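Local coordinates for regulator of Ty1 transposition protein 107 (Saccharomyces cerevisiae, PDB 3T7K) that binds phosphorylated histone H2A through its C-terminal tandem BRCT repeats, an interaction that probably serves DNA damage repair, at residues L200-A205 and K209-L214. Numbering follows the deposited sequence.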
loop_
_atom_site.group_PDB
_atom_site.type_symbol
_atom_site.label_atom_id
_atom_site.label_comp_id
_atom_site.label_asym_id
_atom_site.label_seq_id
_atom_site.Cartn_x
_atom_site.Cartn_y
_atom_site.Cartn_z
ATOM N N LEU C 200 -9.187 -19.539 -23.313
ATOM C CA LEU C 200 -10.598 -19.735 -23.039
ATOM C C LEU C 200 -10.759 -20.702 -21.887
ATOM O O LEU C 200 -10.016 -21.679 -21.780
ATOM C CB LEU C 200 -11.325 -20.283 -24.275
ATOM C CG LEU C 200 -11.213 -19.495 -25.592
ATOM C CD1 LEU C 200 -9.963 -19.896 -26.396
ATOM C CD2 LEU C 200 -12.443 -19.717 -26.446
ATOM N N ILE C 201 -11.740 -20.429 -21.033
ATOM C CA ILE C 201 -12.033 -21.301 -19.921
ATOM C C ILE C 201 -13.378 -21.867 -20.262
ATOM O O ILE C 201 -14.304 -21.121 -20.559
ATOM C CB ILE C 201 -12.146 -20.526 -18.602
ATOM C CG1 ILE C 201 -10.806 -19.879 -18.260
ATOM C CG2 ILE C 201 -12.579 -21.457 -17.485
ATOM C CD1 ILE C 201 -10.845 -18.993 -16.999
ATOM N N VAL C 202 -13.484 -23.186 -20.261
ATOM C CA VAL C 202 -14.689 -23.817 -20.754
ATOM C C VAL C 202 -15.178 -24.886 -19.805
ATOM O O VAL C 202 -14.473 -25.272 -18.875
ATOM C CB VAL C 202 -14.477 -24.425 -22.172
ATOM C CG1 VAL C 202 -14.138 -23.326 -23.170
ATOM C CG2 VAL C 202 -13.402 -25.490 -22.149
ATOM N N THR C 203 -16.400 -25.341 -20.059
ATOM C CA THR C 203 -17.057 -26.387 -19.290
ATOM C C THR C 203 -17.171 -27.699 -20.081
ATOM O O THR C 203 -16.880 -28.773 -19.555
ATOM C CB THR C 203 -18.483 -25.945 -18.892
ATOM O OG1 THR C 203 -18.412 -24.843 -17.974
ATOM C CG2 THR C 203 -19.243 -27.098 -18.253
ATOM N N LYS C 204 -17.579 -27.608 -21.347
ATOM C CA LYS C 204 -17.941 -28.801 -22.119
ATOM C C LYS C 204 -17.017 -29.087 -23.302
ATOM O O LYS C 204 -16.463 -28.170 -23.908
ATOM C CB LYS C 204 -19.370 -28.674 -22.654
ATOM C CG LYS C 204 -20.442 -28.458 -21.607
ATOM C CD LYS C 204 -21.772 -28.100 -22.276
ATOM C CE LYS C 204 -22.106 -29.086 -23.384
ATOM N NZ LYS C 204 -23.327 -28.710 -24.156
ATOM N N ALA C 205 -16.885 -30.366 -23.647
ATOM C CA ALA C 205 -16.170 -30.764 -24.848
ATOM C C ALA C 205 -16.893 -30.177 -26.055
ATOM O O ALA C 205 -16.287 -29.912 -27.095
ATOM C CB ALA C 205 -16.106 -32.274 -24.950
ATOM N N LYS C 209 -14.777 -28.036 -29.259
ATOM C CA LYS C 209 -14.907 -28.236 -30.701
ATOM C C LYS C 209 -15.328 -26.954 -31.402
ATOM O O LYS C 209 -14.689 -26.520 -32.353
ATOM C CB LYS C 209 -15.900 -29.357 -31.002
ATOM C CG LYS C 209 -15.552 -30.673 -30.335
ATOM C CD LYS C 209 -16.795 -31.537 -30.179
ATOM C CE LYS C 209 -16.445 -32.956 -29.771
ATOM N NZ LYS C 209 -17.642 -33.682 -29.266
ATOM N N LYS C 210 -16.403 -26.343 -30.929
ATOM C CA LYS C 210 -16.852 -25.072 -31.481
ATOM C C LYS C 210 -15.730 -24.041 -31.569
ATOM O O LYS C 210 -15.519 -23.431 -32.615
ATOM C CB LYS C 210 -17.996 -24.503 -30.645
ATOM C CG LYS C 210 -18.597 -23.217 -31.220
ATOM C CD LYS C 210 -19.584 -22.566 -30.253
ATOM C CE LYS C 210 -20.098 -21.225 -30.793
ATOM N NZ LYS C 210 -21.459 -21.332 -31.397
ATOM N N PHE C 211 -15.006 -23.842 -30.469
ATOM C CA PHE C 211 -14.047 -22.744 -30.406
ATOM C C PHE C 211 -12.792 -22.991 -31.225
ATOM O O PHE C 211 -12.281 -22.087 -31.874
ATOM C CB PHE C 211 -13.695 -22.402 -28.955
ATOM C CG PHE C 211 -14.824 -21.751 -28.214
ATOM C CD1 PHE C 211 -15.501 -20.686 -28.772
ATOM C CD2 PHE C 211 -15.228 -22.223 -26.978
ATOM C CE1 PHE C 211 -16.546 -20.092 -28.107
ATOM C CE2 PHE C 211 -16.275 -21.629 -26.303
ATOM C CZ PHE C 211 -16.938 -20.563 -26.873
ATOM N N THR C 212 -12.283 -24.213 -31.195
ATOM C CA THR C 212 -11.108 -24.520 -31.999
ATOM C C THR C 212 -11.450 -24.340 -33.489
ATOM O O THR C 212 -10.642 -23.830 -34.277
ATOM C CB THR C 212 -10.587 -25.947 -31.720
ATOM O OG1 THR C 212 -11.658 -26.894 -31.861
ATOM C CG2 THR C 212 -10.045 -26.042 -30.315
ATOM N N LYS C 213 -12.653 -24.735 -33.875
ATOM C CA LYS C 213 -13.033 -24.604 -35.288
ATOM C C LYS C 213 -13.131 -23.139 -35.718
ATOM O O LYS C 213 -12.581 -22.746 -36.752
ATOM C CB LYS C 213 -14.321 -25.351 -35.586
ATOM C CG LYS C 213 -14.136 -26.856 -35.742
ATOM C CD LYS C 213 -15.381 -27.520 -36.342
ATOM N NZ LYS C 213 -17.832 -27.975 -36.024
ATOM N N LEU C 214 -13.813 -22.337 -34.904
ATOM C CA LEU C 214 -13.964 -20.912 -35.167
ATOM C C LEU C 214 -12.608 -20.260 -35.328
ATOM O O LEU C 214 -12.341 -19.591 -36.330
ATOM C CB LEU C 214 -14.710 -20.229 -34.022
ATOM C CG LEU C 214 -16.188 -19.871 -34.143
ATOM C CD1 LEU C 214 -17.025 -21.081 -34.533
ATOM C CD2 LEU C 214 -16.679 -19.266 -32.816
#
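Leu-200 and Val-202 meet Phe-211 in a buried contact between the end region of strand 198-201, with the chain that follows it, and helix 205-218, within one beta-alpha-beta unit of the second of the two C-terminal BRCT repeats. The branched methyls and the flat ring are all apolar, which suits a seam closed off from water. Leu-200 sends CD2 over one face of the Phe-211 ring in a CH-pi contact, 3.9 Å from the ring centroid and 23° off the ring normal. That methyl sits off centre, closest to the inner end of the ring, at 3.6 Å from Phe-211 CG. Val-202 comes in obliquely, its CG1 lying 4.1 Å from Phe-211 CD2. The ring reaches them because Phe-211 CG stands anti to the carbonyl carbon (chi1 -70°) on a CB that already faces the strand. A serine in its place would probably open a gap beneath Leu-200 and Val-202 and put a hydroxyl into an apolar seam.

At the exposed end the helix itself joins the segments: Lys-209 N donates to Ala-205 O at 3.2 Å, a nearly straight bond (169°) of the first turn. Ala-205, exposed there, takes part through its backbone carbonyl and needs no large side chain, while long Lys-209 suits a surface position where its aliphatic part can run past that carbonyl, CG lying 3.4 Å from Ala-205 O. Lys-204 is the N-cap residue; Gln-207 OE1 accepts from its backbone N and from that of Thr-203. Leu-200 also packs on Ile-215 of the same helix, both Leu-200 and Val-202 touch Ile-226 of the parallel strand 224-227, and Phe-211 reaches Cys-177 in a loop.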